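Local coordinates for protein teicoplanin pseudoaglycone deacetylases Orf2 (Actinoplanes teichomyceticus, PDB 3DFF) that probably removes an acetyl group from teicoplanin pseudoaglycone in a zinc-dependent hydrolysis belonging to the biosynthesis of the lipoglycopeptide antibiotic, at residues R76-A81 against Y229-V234; D84-A89 against F223-R228; V153-I158 against E165-A170; A171-H176 against E199-F204; G203-S208 against P266-D271. One frame throughout, in Å; residues are numbered along the deposited sequence.

Interaction 1 (R76-A81 against Y229-V234)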
# COMPACT_ATOMS: atom_id res chain seq x y z
N ARG A 76 11.57 3.15 6.56
CA ARG A 76 12.12 1.92 6.04
C ARG A 76 12.47 1.00 7.19
O ARG A 76 12.22 -0.21 7.09
CB ARG A 76 13.39 2.18 5.23
CG ARG A 76 13.10 2.57 3.79
CD ARG A 76 14.43 2.75 3.06
NE ARG A 76 14.23 3.10 1.66
CZ ARG A 76 15.14 2.92 0.71
NH1 ARG A 76 16.30 2.35 1.01
NH2 ARG A 76 14.89 3.28 -0.54
N LYS A 77 13.06 1.55 8.26
CA LYS A 77 13.41 0.72 9.43
C LYS A 77 12.17 0.14 10.09
O LYS A 77 12.16 -1.03 10.47
CB LYS A 77 14.26 1.49 10.44
CG LYS A 77 15.65 1.80 9.91
CD LYS A 77 16.49 2.52 10.95
CE LYS A 77 17.92 2.68 10.45
NZ LYS A 77 18.72 3.56 11.35
N GLU A 78 11.11 0.94 10.19
CA GLU A 78 9.82 0.44 10.70
C GLU A 78 9.29 -0.71 9.88
O GLU A 78 8.81 -1.71 10.43
CB GLU A 78 8.77 1.55 10.73
CG GLU A 78 8.99 2.61 11.75
CD GLU A 78 8.00 3.75 11.66
OE1 GLU A 78 7.17 3.80 10.71
OE2 GLU A 78 8.07 4.62 12.54
N ASP A 79 9.36 -0.57 8.55
CA ASP A 79 8.85 -1.57 7.63
C ASP A 79 9.61 -2.88 7.78
O ASP A 79 9.03 -3.97 7.76
CB ASP A 79 8.96 -1.04 6.20
CG ASP A 79 8.30 -1.94 5.18
OD1 ASP A 79 7.05 -2.15 5.25
OD2 ASP A 79 9.01 -2.43 4.28
N ILE A 80 10.93 -2.79 7.95
CA ILE A 80 11.74 -3.99 8.11
C ILE A 80 11.38 -4.70 9.42
O ILE A 80 11.25 -5.93 9.43
CB ILE A 80 13.23 -3.65 8.05
CG1 ILE A 80 13.58 -3.16 6.64
CG2 ILE A 80 14.10 -4.87 8.44
CD1 ILE A 80 14.97 -2.50 6.55
N ALA A 81 11.19 -3.94 10.49
CA ALA A 81 10.74 -4.50 11.78
C ALA A 81 9.37 -5.17 11.62
O ALA A 81 9.19 -6.32 12.03
CB ALA A 81 10.72 -3.43 12.86
N TYR A 229 5.04 0.22 12.99
CA TYR A 229 5.01 1.50 12.26
C TYR A 229 4.71 2.65 13.20
O TYR A 229 3.64 3.29 13.11
CB TYR A 229 4.01 1.47 11.09
CG TYR A 229 4.36 0.46 10.03
CD1 TYR A 229 5.38 0.70 9.09
CD2 TYR A 229 3.66 -0.75 9.94
CE1 TYR A 229 5.67 -0.22 8.08
CE2 TYR A 229 3.96 -1.69 8.97
CZ TYR A 229 4.97 -1.43 8.03
OH TYR A 229 5.24 -2.37 7.09
N SER A 230 5.65 2.92 14.10
CA SER A 230 5.42 3.90 15.18
C SER A 230 5.01 5.24 14.62
O SER A 230 4.13 5.90 15.16
CB SER A 230 6.68 4.09 16.01
OG SER A 230 7.17 2.85 16.47
N SER A 231 5.63 5.63 13.51
CA SER A 231 5.38 6.96 12.93
C SER A 231 3.92 7.17 12.51
O SER A 231 3.44 8.29 12.45
CB SER A 231 6.29 7.18 11.72
OG SER A 231 6.02 6.22 10.72
N GLN A 232 3.24 6.07 12.22
CA GLN A 232 1.89 6.11 11.69
C GLN A 232 0.81 5.91 12.74
O GLN A 232 -0.37 6.11 12.45
CB GLN A 232 1.73 5.03 10.61
CG GLN A 232 2.79 5.12 9.52
CD GLN A 232 2.80 6.46 8.80
OE1 GLN A 232 1.77 6.91 8.28
NE2 GLN A 232 3.97 7.10 8.76
N MSE A 233 1.20 5.53 13.95
CA MSE A 233 0.19 5.19 14.96
C MSE A 233 -0.80 6.32 15.28
O MSE A 233 -2.01 6.09 15.27
CB MSE A 233 0.85 4.62 16.21
CG MSE A 233 1.25 3.13 16.09
SE MSE A 233 -0.03 1.95 15.15
CE MSE A 233 0.84 1.96 13.39
N VAL A 234 -0.30 7.53 15.54
CA VAL A 234 -1.20 8.64 15.89
C VAL A 234 -2.16 8.92 14.74
O VAL A 234 -3.38 9.02 14.94
CB VAL A 234 -0.42 9.92 16.34
CG1 VAL A 234 -1.37 11.11 16.55
CG2 VAL A 234 0.38 9.63 17.61
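The Tyr229 ring carries the backbone O of Glu78 over one face and has Asp79 OD1 in plane at its edge. Tyr229 OH donates to Asp79 OD1 at 2.6 Å, meeting the carboxylate on its anti side and 21° out of its plane. The two side chains run alongside each other, pointing the same way, and Tyr229 CE1 rests 3.5 Å from Asp79 CA. The second flat group, the Glu78 carboxylate, is gripped twice by Ser231. Ser231 OG donates to the syn lone pair of Glu78 OE1 at 2.7 Å, while Ser231 N reaches Glu78 OE2 from above the carboxylate plane at 2.8 Å. With OG set between its backbone N and carbonyl carbon (chi1 61°), Ser231 offers hydroxyl and N-H to the same group. Gln232 NE2 donates to Ser231 OG at 3.0 Å, so the hydroxyl gives one bond and takes another. Asp79 OD2 is held by His92 NE2 of strand 89-92, which ties the tyrosine through the carboxylate to the edge of the sheet. The contact thus fastens the chain leading into helix 233-237 onto helix 71-85, with the Tyr229 side chain about 10 Å from the bound zinc.

Interaction 2 (D84-A89 against F223-R228)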
# COMPACT_ATOMS: atom_id res chain seq x y z
N ASP A 84 9.76 -8.28 9.33
CA ASP A 84 10.51 -9.27 10.14
C ASP A 84 9.57 -9.93 11.16
O ASP A 84 9.65 -11.14 11.39
CB ASP A 84 11.67 -8.62 10.91
CG ASP A 84 12.90 -8.34 10.05
OD1 ASP A 84 12.96 -8.75 8.88
OD2 ASP A 84 13.83 -7.69 10.60
N HIS A 85 8.67 -9.15 11.76
CA HIS A 85 7.72 -9.71 12.74
C HIS A 85 6.77 -10.72 12.12
O HIS A 85 6.40 -11.71 12.78
CB HIS A 85 6.95 -8.62 13.47
CG HIS A 85 6.30 -9.10 14.73
ND1 HIS A 85 7.01 -9.32 15.90
CD2 HIS A 85 5.01 -9.41 15.01
CE1 HIS A 85 6.18 -9.75 16.84
NE2 HIS A 85 4.97 -9.81 16.32
N LEU A 86 6.36 -10.47 10.87
CA LEU A 86 5.51 -11.40 10.09
C LEU A 86 6.32 -12.56 9.50
O LEU A 86 5.77 -13.46 8.85
CB LEU A 86 4.79 -10.67 8.95
CG LEU A 86 3.83 -9.55 9.37
CD1 LEU A 86 3.21 -8.92 8.12
CD2 LEU A 86 2.73 -10.12 10.26
N ARG A 87 7.63 -12.48 9.73
CA ARG A 87 8.64 -13.43 9.25
C ARG A 87 8.69 -13.46 7.72
O ARG A 87 8.84 -14.52 7.10
CB ARG A 87 8.45 -14.81 9.91
CG ARG A 87 8.26 -14.70 11.43
CD ARG A 87 8.09 -16.07 12.09
NE ARG A 87 9.39 -16.65 12.41
CZ ARG A 87 9.82 -16.90 13.65
NH1 ARG A 87 9.03 -16.66 14.69
NH2 ARG A 87 11.02 -17.43 13.84
N VAL A 88 8.57 -12.29 7.10
CA VAL A 88 8.61 -12.17 5.63
C VAL A 88 9.69 -11.18 5.13
O VAL A 88 10.13 -10.31 5.89
CB VAL A 88 7.21 -11.79 5.02
CG1 VAL A 88 6.11 -12.74 5.47
CG2 VAL A 88 6.84 -10.36 5.39
N ALA A 89 10.09 -11.32 3.87
CA ALA A 89 11.15 -10.51 3.24
C ALA A 89 10.63 -9.16 2.74
O ALA A 89 9.45 -9.02 2.40
CB ALA A 89 11.78 -11.27 2.06
N PHE A 223 -1.50 -7.40 13.99
CA PHE A 223 -1.65 -6.19 14.80
C PHE A 223 -0.35 -5.78 15.49
O PHE A 223 -0.05 -4.60 15.57
CB PHE A 223 -2.81 -6.35 15.82
CG PHE A 223 -4.20 -6.31 15.19
CD1 PHE A 223 -4.38 -6.31 13.81
CD2 PHE A 223 -5.32 -6.30 16.01
CE1 PHE A 223 -5.68 -6.28 13.24
CE2 PHE A 223 -6.61 -6.28 15.47
CZ PHE A 223 -6.79 -6.27 14.08
N GLN A 224 0.43 -6.76 15.98
CA GLN A 224 1.75 -6.47 16.55
C GLN A 224 2.65 -5.86 15.47
O GLN A 224 3.40 -4.93 15.75
CB GLN A 224 2.40 -7.74 17.11
CG GLN A 224 1.80 -8.21 18.43
CD GLN A 224 2.10 -9.66 18.74
OE1 GLN A 224 2.95 -10.29 18.12
NE2 GLN A 224 1.38 -10.20 19.72
N ALA A 225 2.56 -6.37 14.25
CA ALA A 225 3.36 -5.85 13.13
C ALA A 225 2.98 -4.41 12.80
O ALA A 225 3.84 -3.55 12.63
CB ALA A 225 3.25 -6.75 11.91
N VAL A 226 1.67 -4.14 12.71
CA VAL A 226 1.21 -2.77 12.52
C VAL A 226 1.84 -1.84 13.56
O VAL A 226 2.29 -0.73 13.23
CB VAL A 226 -0.34 -2.69 12.57
CG1 VAL A 226 -0.82 -1.25 12.60
CG2 VAL A 226 -0.95 -3.44 11.41
N GLU A 227 1.96 -2.29 14.81
CA GLU A 227 2.53 -1.45 15.85
C GLU A 227 3.99 -1.04 15.62
O GLU A 227 4.48 -0.11 16.25
CB GLU A 227 2.37 -2.11 17.22
CG GLU A 227 0.92 -2.20 17.61
CD GLU A 227 0.71 -2.82 18.97
OE1 GLU A 227 1.28 -3.90 19.24
OE2 GLU A 227 -0.03 -2.22 19.78
N ARG A 228 4.68 -1.75 14.73
CA ARG A 228 6.08 -1.44 14.43
C ARG A 228 6.14 -0.14 13.66
O ARG A 228 7.17 0.54 13.69
CB ARG A 228 6.75 -2.56 13.64
CG ARG A 228 7.53 -3.55 14.50
CD ARG A 228 6.60 -4.37 15.37
NE ARG A 228 7.35 -5.34 16.18
CZ ARG A 228 6.85 -5.90 17.28
NH1 ARG A 228 5.64 -5.57 17.70
NH2 ARG A 228 7.59 -6.77 17.98
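His85 and Ala225 bring the backbones to 5.8 Å between their CA atoms, just where helix 71-85 runs out and Arg87, at positive phi, closes a Schellman motif. The imidazole of His85 carries most of the contact. Its CG stands anti to the backbone N (chi1 -163°), which swings the ring over to helix 216-226. There His85 NE2 donates to Gln224 OE1 at 2.7 Å; the acceptor lies in the ring plane and the donor sits on a lone pair in the carbonyl plane, although the ring and amide planes are 70° apart. Gln224 CB also leans on the ring, 3.4 Å from His85 NE2. One face of the imidazole is covered by the guanidinium of Arg228, whose CZ sits 3.6 Å above the ring plane, displaced toward the rim. Arg228 NH2 comes within 3.3 Å of His85 ND1, but at an angle unsuited to a hydrogen bond. Arg228 NH1 instead donates to Gln224 O at 3.0 Å, which helps hold the guanidinium over the ring. A positive charge so close would tend to favour a neutral imidazole. Deeper in, Leu86 CD2 meets Ala225 CB at 3.8 Å, and both residues also touch helix 19-33. Gln221 NE2 bonds His85 O. This is a helix C-terminus closed by a Schellman turn, from which the chain enters edge strand 89-92 of the alpha/beta fold.

Interaction 3 (V153-I158 against E165-A170)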
# COMPACT_ATOMS: atom_id res chain seq x y z
N VAL A 153 -0.05 -9.78 -5.18
CA VAL A 153 -1.16 -9.05 -4.54
C VAL A 153 -0.75 -7.60 -4.34
O VAL A 153 0.36 -7.32 -3.89
CB VAL A 153 -1.58 -9.65 -3.18
CG1 VAL A 153 -2.91 -9.05 -2.73
CG2 VAL A 153 -1.73 -11.20 -3.29
N THR A 154 -1.66 -6.69 -4.67
CA THR A 154 -1.39 -5.26 -4.50
C THR A 154 -2.67 -4.58 -4.05
O THR A 154 -3.65 -5.26 -3.73
CB THR A 154 -0.83 -4.62 -5.78
OG1 THR A 154 -0.33 -3.32 -5.44
CG2 THR A 154 -1.89 -4.51 -6.87
N CYS A 155 -2.68 -3.24 -4.01
CA CYS A 155 -3.81 -2.54 -3.41
C CYS A 155 -4.93 -2.28 -4.41
O CYS A 155 -4.68 -2.06 -5.60
CB CYS A 155 -3.35 -1.22 -2.81
SG CYS A 155 -2.57 -0.10 -4.03
N ALA A 156 -6.17 -2.27 -3.91
CA ALA A 156 -7.30 -1.82 -4.73
C ALA A 156 -7.32 -0.30 -4.97
O ALA A 156 -8.01 0.15 -5.88
CB ALA A 156 -8.62 -2.25 -4.06
N ALA A 157 -6.59 0.45 -4.15
CA ALA A 157 -6.59 1.92 -4.17
C ALA A 157 -7.96 2.49 -3.79
O ALA A 157 -8.36 3.55 -4.25
CB ALA A 157 -6.08 2.51 -5.53
N ILE A 158 -8.67 1.78 -2.92
CA ILE A 158 -9.81 2.39 -2.22
C ILE A 158 -9.27 3.60 -1.46
O ILE A 158 -8.22 3.53 -0.81
CB ILE A 158 -10.47 1.36 -1.30
CG1 ILE A 158 -11.15 0.27 -2.14
CG2 ILE A 158 -11.50 2.03 -0.35
CD1 ILE A 158 -11.42 -1.02 -1.38
N GLU A 165 -3.15 4.42 -6.56
CA GLU A 165 -3.61 4.21 -7.95
C GLU A 165 -2.45 3.92 -8.89
O GLU A 165 -2.56 3.03 -9.73
CB GLU A 165 -4.44 5.40 -8.43
CG GLU A 165 -5.71 5.55 -7.62
CD GLU A 165 -6.68 6.58 -8.16
OE1 GLU A 165 -6.28 7.42 -8.99
OE2 GLU A 165 -7.85 6.54 -7.73
N ALA A 166 -1.35 4.65 -8.76
CA ALA A 166 -0.16 4.39 -9.61
C ALA A 166 0.39 2.98 -9.39
O ALA A 166 0.73 2.29 -10.35
CB ALA A 166 0.92 5.41 -9.32
N THR A 167 0.45 2.55 -8.13
CA THR A 167 0.96 1.22 -7.80
C THR A 167 0.07 0.15 -8.41
O THR A 167 0.55 -0.80 -9.05
CB THR A 167 1.02 1.05 -6.27
OG1 THR A 167 1.96 2.00 -5.74
CG2 THR A 167 1.45 -0.36 -5.90
N ARG A 168 -1.24 0.31 -8.20
CA ARG A 168 -2.21 -0.67 -8.64
C ARG A 168 -2.15 -0.81 -10.15
O ARG A 168 -2.03 -1.92 -10.67
CB ARG A 168 -3.61 -0.29 -8.17
CG ARG A 168 -4.71 -1.21 -8.72
CD ARG A 168 -6.06 -0.54 -8.67
NE ARG A 168 -6.12 0.63 -9.55
CZ ARG A 168 -7.00 1.62 -9.43
NH1 ARG A 168 -7.91 1.61 -8.45
NH2 ARG A 168 -6.96 2.64 -10.27
N ASP A 169 -2.21 0.33 -10.85
CA ASP A 169 -2.23 0.32 -12.31
C ASP A 169 -0.93 -0.30 -12.85
O ASP A 169 -0.97 -1.18 -13.70
CB ASP A 169 -2.44 1.74 -12.87
CG ASP A 169 -3.84 2.29 -12.57
OD1 ASP A 169 -4.70 1.57 -11.99
OD2 ASP A 169 -4.12 3.44 -12.96
N ALA A 170 0.20 0.14 -12.33
CA ALA A 170 1.50 -0.41 -12.77
C ALA A 170 1.56 -1.93 -12.55
O ALA A 170 2.03 -2.67 -13.42
CB ALA A 170 2.63 0.24 -12.02
O HOH W 1 -8.99 4.20 -6.97
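Arg168 makes the polar link between the helix and the loop that leaves the strand, its NH1 donating to Ala156 O at 3.0 Å. The bond is moderately straight, with an N-H...O angle of 151°, and the donor is tilted from the carbonyl plane. The guanidinium is held from a second side by a salt bridge within the helix: Arg168 NE and NH2 both bond Asp169 OD1, each at 3.0 Å, a side-on grip on a single oxygen that lies in the guanidinium plane. A bend at chi3 (65°) turns the group so that one edge faces Asp169 and NH1 reaches the residue just past the strand. Water adds a third kind of link, donating to Ala157 O and, at 2.7 Å, to Glu165 OE2, and accepting from Arg168 NH1. Van der Waals contact fills in the rest. The aliphatic part of Arg168 lies along the backbone, its CG 3.2 Å from Cys155 O. Ala157 CB meets Glu165 CG at 3.7 Å. Farther along, the methyl CG2 of Thr167 touches Thr154 OG1 at 3.5 Å; both threonine hydroxyls are bonded away from each other, Thr154 OG1 to Ile13 O and Thr167 OG1 to Asp163 O. Strand 153-155 and helix 165-170 run roughly antiparallel, at 147°, with axes 7.6 Å apart. They form the first half of a beta-alpha-beta crossover in the Rossmann-like sheet, and the first turn of helix 162-178 carries Asp163 and His164, of which His164 binds the zinc.

Interaction 4 (A171-H176 against E199-F204)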
# COMPACT_ATOMS: atom_id res chain seq x y z
N ALA A 171 1.09 -2.40 -11.40
CA ALA A 171 1.04 -3.85 -11.13
C ALA A 171 0.12 -4.60 -12.10
O ALA A 171 0.46 -5.71 -12.54
CB ALA A 171 0.63 -4.13 -9.68
N LEU A 172 -1.02 -4.00 -12.45
CA LEU A 172 -1.96 -4.62 -13.40
C LEU A 172 -1.28 -4.75 -14.77
O LEU A 172 -1.33 -5.82 -15.39
CB LEU A 172 -3.25 -3.83 -13.51
CG LEU A 172 -4.12 -3.88 -12.24
CD1 LEU A 172 -5.41 -3.07 -12.49
CD2 LEU A 172 -4.47 -5.29 -11.78
N PHE A 173 -0.64 -3.68 -15.22
CA PHE A 173 0.03 -3.70 -16.51
C PHE A 173 1.17 -4.72 -16.53
O PHE A 173 1.27 -5.51 -17.49
CB PHE A 173 0.56 -2.30 -16.89
CG PHE A 173 -0.50 -1.24 -16.98
CD1 PHE A 173 -1.80 -1.54 -17.36
CD2 PHE A 173 -0.19 0.10 -16.70
CE1 PHE A 173 -2.78 -0.55 -17.44
CE2 PHE A 173 -1.15 1.09 -16.78
CZ PHE A 173 -2.45 0.77 -17.15
N ALA A 174 2.00 -4.71 -15.50
CA ALA A 174 3.17 -5.59 -15.45
C ALA A 174 2.72 -7.05 -15.40
O ALA A 174 3.21 -7.86 -16.18
CB ALA A 174 4.07 -5.24 -14.26
N THR A 175 1.78 -7.38 -14.51
CA THR A 175 1.29 -8.76 -14.36
C THR A 175 0.57 -9.24 -15.62
O THR A 175 0.62 -10.43 -15.96
CB THR A 175 0.36 -8.97 -13.13
OG1 THR A 175 -0.77 -8.09 -13.21
CG2 THR A 175 1.12 -8.81 -11.81
N HIS A 176 -0.10 -8.33 -16.31
CA HIS A 176 -0.78 -8.68 -17.55
C HIS A 176 0.25 -9.08 -18.61
O HIS A 176 0.12 -10.15 -19.23
CB HIS A 176 -1.62 -7.51 -18.03
CG HIS A 176 -2.40 -7.80 -19.27
ND1 HIS A 176 -2.65 -6.83 -20.22
CD2 HIS A 176 -2.97 -8.94 -19.73
CE1 HIS A 176 -3.36 -7.36 -21.20
NE2 HIS A 176 -3.56 -8.64 -20.93
N GLU A 199 -12.36 2.35 -9.92
CA GLU A 199 -12.34 2.35 -11.37
C GLU A 199 -10.96 1.84 -11.78
O GLU A 199 -9.94 2.46 -11.48
CB GLU A 199 -12.59 3.77 -11.91
CG GLU A 199 -12.30 3.98 -13.42
CD GLU A 199 -13.54 3.93 -14.31
OE1 GLU A 199 -13.41 3.62 -15.52
OE2 GLU A 199 -14.66 4.22 -13.80
N LEU A 200 -10.94 0.68 -12.44
CA LEU A 200 -9.71 0.07 -12.92
C LEU A 200 -9.39 0.54 -14.34
O LEU A 200 -10.27 1.02 -15.04
CB LEU A 200 -9.85 -1.46 -12.90
CG LEU A 200 -10.05 -2.09 -11.52
CD1 LEU A 200 -10.22 -3.60 -11.63
CD2 LEU A 200 -8.88 -1.77 -10.55
N PRO A 201 -8.12 0.39 -14.78
CA PRO A 201 -7.84 0.72 -16.19
C PRO A 201 -8.63 -0.16 -17.14
O PRO A 201 -8.95 -1.30 -16.79
CB PRO A 201 -6.34 0.45 -16.34
CG PRO A 201 -5.79 0.42 -14.93
CD PRO A 201 -6.93 -0.04 -14.05
N GLN A 202 -8.91 0.38 -18.32
CA GLN A 202 -9.70 -0.32 -19.34
C GLN A 202 -9.15 -1.72 -19.57
O GLN A 202 -7.94 -1.91 -19.65
CB GLN A 202 -9.72 0.49 -20.64
CG GLN A 202 -10.70 -0.03 -21.71
CD GLN A 202 -12.17 0.32 -21.45
OE1 GLN A 202 -13.07 -0.24 -22.09
NE2 GLN A 202 -12.43 1.24 -20.53
N GLY A 203 -10.05 -2.69 -19.67
CA GLY A 203 -9.67 -4.06 -19.91
C GLY A 203 -9.55 -4.98 -18.72
O GLY A 203 -9.45 -6.19 -18.88
N PHE A 204 -9.54 -4.41 -17.51
CA PHE A 204 -9.47 -5.19 -16.27
C PHE A 204 -10.75 -5.07 -15.44
O PHE A 204 -11.38 -4.02 -15.44
CB PHE A 204 -8.32 -4.70 -15.38
CG PHE A 204 -6.97 -4.83 -16.01
CD1 PHE A 204 -6.24 -6.04 -15.92
CD2 PHE A 204 -6.41 -3.77 -16.70
CE1 PHE A 204 -4.98 -6.17 -16.51
CE2 PHE A 204 -5.15 -3.88 -17.29
CZ PHE A 204 -4.43 -5.09 -17.19
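A type II beta turn, Pro201 to Phe204, lies across the C-terminal half of helix 162-178 and sets Pro201 and Phe204 against Leu172, Phe173 and His176. The turn is closed by Phe204 N donating to Pro201 O at 3.2 Å, and Gly203 takes the positive phi that this turn calls for at its third position. The Phe204 ring is the centre of the packing. Leu172 CB stands over the middle of one face in a CH-pi contact, 4.1 Å from the ring centroid and 11° off the normal. His176 approaches at the rim, its CB 3.8 Å from Phe204 CZ and near the plane of the phenyl ring. With CG anti to the backbone N (chi1 -178°), the imidazole then turns a face to the phenylalanine edge, giving an offset edge-to-face pair with centroids 5.4 Å apart. In the fold, helix 162-178 is the crossover helix between parallel strands 151-155 and 182-185, and the turn sits at the end of the long loop that leads from the latter strand into edge strand 204-211. Pro201 packs on Leu172 and Phe173: its CD meets Leu172 CD1 at 3.7 Å, and its CB meets Phe173 CE1 at 3.9 Å. Phe173 in turn presents its ring edge to Phe204 CE2, with CD1 4.1 Å from that atom. Leu172 also reaches Val182 and Val267 of the sheet beneath. Just before the turn, Leu200 CD2 touches Leu172 CD1 at 4.2 Å, and Leu200 packs on Leu184 as well.

Interaction 5 (G203-S208 against P266-D271)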
# COMPACT_ATOMS: atom_id res chain seq x y z
N GLY A 203 -10.05 -2.69 -19.67
CA GLY A 203 -9.67 -4.06 -19.91
C GLY A 203 -9.55 -4.98 -18.72
O GLY A 203 -9.45 -6.19 -18.88
N PHE A 204 -9.54 -4.41 -17.51
CA PHE A 204 -9.47 -5.19 -16.27
C PHE A 204 -10.75 -5.07 -15.44
O PHE A 204 -11.38 -4.02 -15.44
CB PHE A 204 -8.32 -4.70 -15.38
CG PHE A 204 -6.97 -4.83 -16.01
CD1 PHE A 204 -6.24 -6.04 -15.92
CD2 PHE A 204 -6.41 -3.77 -16.70
CE1 PHE A 204 -4.98 -6.17 -16.51
CE2 PHE A 204 -5.15 -3.88 -17.29
CZ PHE A 204 -4.43 -5.09 -17.19
N ARG A 205 -11.08 -6.13 -14.72
CA ARG A 205 -12.20 -6.08 -13.77
C ARG A 205 -12.01 -7.00 -12.58
O ARG A 205 -11.20 -7.93 -12.61
CB ARG A 205 -13.52 -6.38 -14.47
CG ARG A 205 -13.67 -7.82 -14.84
CD ARG A 205 -15.09 -8.10 -15.31
NE ARG A 205 -15.21 -9.50 -15.69
CZ ARG A 205 -15.51 -10.48 -14.86
NH1 ARG A 205 -15.77 -10.22 -13.59
NH2 ARG A 205 -15.56 -11.73 -15.29
N LEU A 206 -12.74 -6.72 -11.51
CA LEU A 206 -12.65 -7.53 -10.32
C LEU A 206 -13.53 -8.75 -10.40
O LEU A 206 -14.68 -8.67 -10.82
CB LEU A 206 -13.08 -6.73 -9.09
CG LEU A 206 -12.32 -5.45 -8.79
CD1 LEU A 206 -12.98 -4.79 -7.59
CD2 LEU A 206 -10.89 -5.80 -8.52
N GLY A 207 -13.00 -9.88 -9.95
CA GLY A 207 -13.82 -11.07 -9.77
C GLY A 207 -14.53 -11.00 -8.43
O GLY A 207 -14.52 -9.96 -7.75
N SER A 208 -15.12 -12.13 -8.04
CA SER A 208 -15.78 -12.25 -6.75
C SER A 208 -14.80 -12.12 -5.58
O SER A 208 -13.69 -12.65 -5.62
CB SER A 208 -16.54 -13.57 -6.65
OG SER A 208 -17.42 -13.71 -7.76
N PRO A 266 -9.81 -11.16 -7.07
CA PRO A 266 -8.92 -11.45 -8.19
C PRO A 266 -9.16 -10.42 -9.28
O PRO A 266 -10.27 -9.90 -9.39
CB PRO A 266 -9.39 -12.83 -8.66
CG PRO A 266 -10.87 -12.84 -8.30
CD PRO A 266 -10.98 -12.06 -7.02
N VAL A 267 -8.12 -10.09 -10.05
CA VAL A 267 -8.29 -9.20 -11.19
C VAL A 267 -8.20 -10.03 -12.46
O VAL A 267 -7.21 -10.76 -12.67
CB VAL A 267 -7.20 -8.12 -11.26
CG1 VAL A 267 -7.57 -7.11 -12.34
CG2 VAL A 267 -7.07 -7.43 -9.93
N VAL A 268 -9.23 -9.93 -13.27
CA VAL A 268 -9.29 -10.70 -14.51
C VAL A 268 -9.51 -9.75 -15.68
O VAL A 268 -9.75 -8.55 -15.50
CB VAL A 268 -10.39 -11.78 -14.41
CG1 VAL A 268 -10.13 -12.72 -13.22
CG2 VAL A 268 -11.78 -11.12 -14.32
N ARG A 269 -9.39 -10.27 -16.91
CA ARG A 269 -9.63 -9.46 -18.08
C ARG A 269 -11.13 -9.33 -18.35
O ARG A 269 -11.90 -10.30 -18.20
CB ARG A 269 -8.90 -10.04 -19.30
CG ARG A 269 -7.39 -10.05 -19.13
CD ARG A 269 -6.83 -8.63 -19.13
NE ARG A 269 -7.02 -7.99 -20.42
CZ ARG A 269 -6.70 -6.74 -20.72
NH1 ARG A 269 -6.16 -5.93 -19.82
NH2 ARG A 269 -6.92 -6.28 -21.94
N SER A 270 -11.53 -8.12 -18.73
CA SER A 270 -12.91 -7.84 -19.08
C SER A 270 -13.30 -8.62 -20.33
O SER A 270 -12.44 -8.96 -21.14
CB SER A 270 -13.08 -6.35 -19.35
OG SER A 270 -12.81 -5.60 -18.18
N ASP A 271 -14.60 -8.89 -20.48
CA ASP A 271 -15.08 -9.42 -21.75
C ASP A 271 -14.84 -8.44 -22.90
O ASP A 271 -14.86 -7.22 -22.71
CB ASP A 271 -16.56 -9.85 -21.65
CG ASP A 271 -16.76 -11.01 -20.70
OD1 ASP A 271 -15.78 -11.67 -20.31
OD2 ASP A 271 -17.92 -11.27 -20.30
O HOH W 2 -12.64 -2.94 -18.72
O HOH W 3 -14.48 -11.10 -17.76
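Four backbone hydrogen bonds join the antiparallel strands: Ser270 N to Gly203 O at 2.8 Å, Arg205 N to Val268 O and Val268 N to Arg205 O, both at 2.9 Å, and Gly207 N to Pro266 O at 2.8 Å. Arg205 and Val268 are thus a hydrogen-bonded pair, flanked by the non-hydrogen-bonded pairs Phe204-Arg269 and Leu206-Val267. Waters extend the bonding: one connects Gly203 N with Ser270 OG, another accepts from Arg205 NE and donates to Arg269 O and Asp271 OD1. Arg269, folded back by bends at chi2 and chi3, brings its guanidinium over the Phe204 face turned away from Leu172. Its CZ lies 4.6 Å from the ring centroid in a cation-pi contact, with the planes 87° apart and NH1 the leading atom. On the other side of the sheet Val268 CG2 covers the centre of the Arg205 guanidinium, 3.8 Å above its plane. Phe204 CB meets Val267 CG1 at 4.0 Å on the face turned to helix 162-178. Strand 204-211 forms one edge of the mixed sheet; strand 263-269 lies between it and strand 182-185, to which Val267 bonds through Val182.

In the fold
The five contacts form two groups. Interactions 1 and 2, centres about 10 Å apart, share helix 71-85 and touch where Ala81 CB meets Arg228 CG at 3.6 Å. Interactions 3, 4 and 5 follow one another from near the chain's centre outward, 4 and 5 on the opposite side of it from interaction 1: 3 and 4 share helix 162-178, 4 and 5 share Gly203 and Phe204, and each neighbouring pair of centres is about 9 Å apart. Interactions 1 and 5 are the extremes, about 33 Å between centres. The zinc, bound by His16, Asp19 and His164, lies between the groups, about 7 Å from the Cys155 side chain of interaction 3 and about 10 Å from that of Tyr229 in interaction 1.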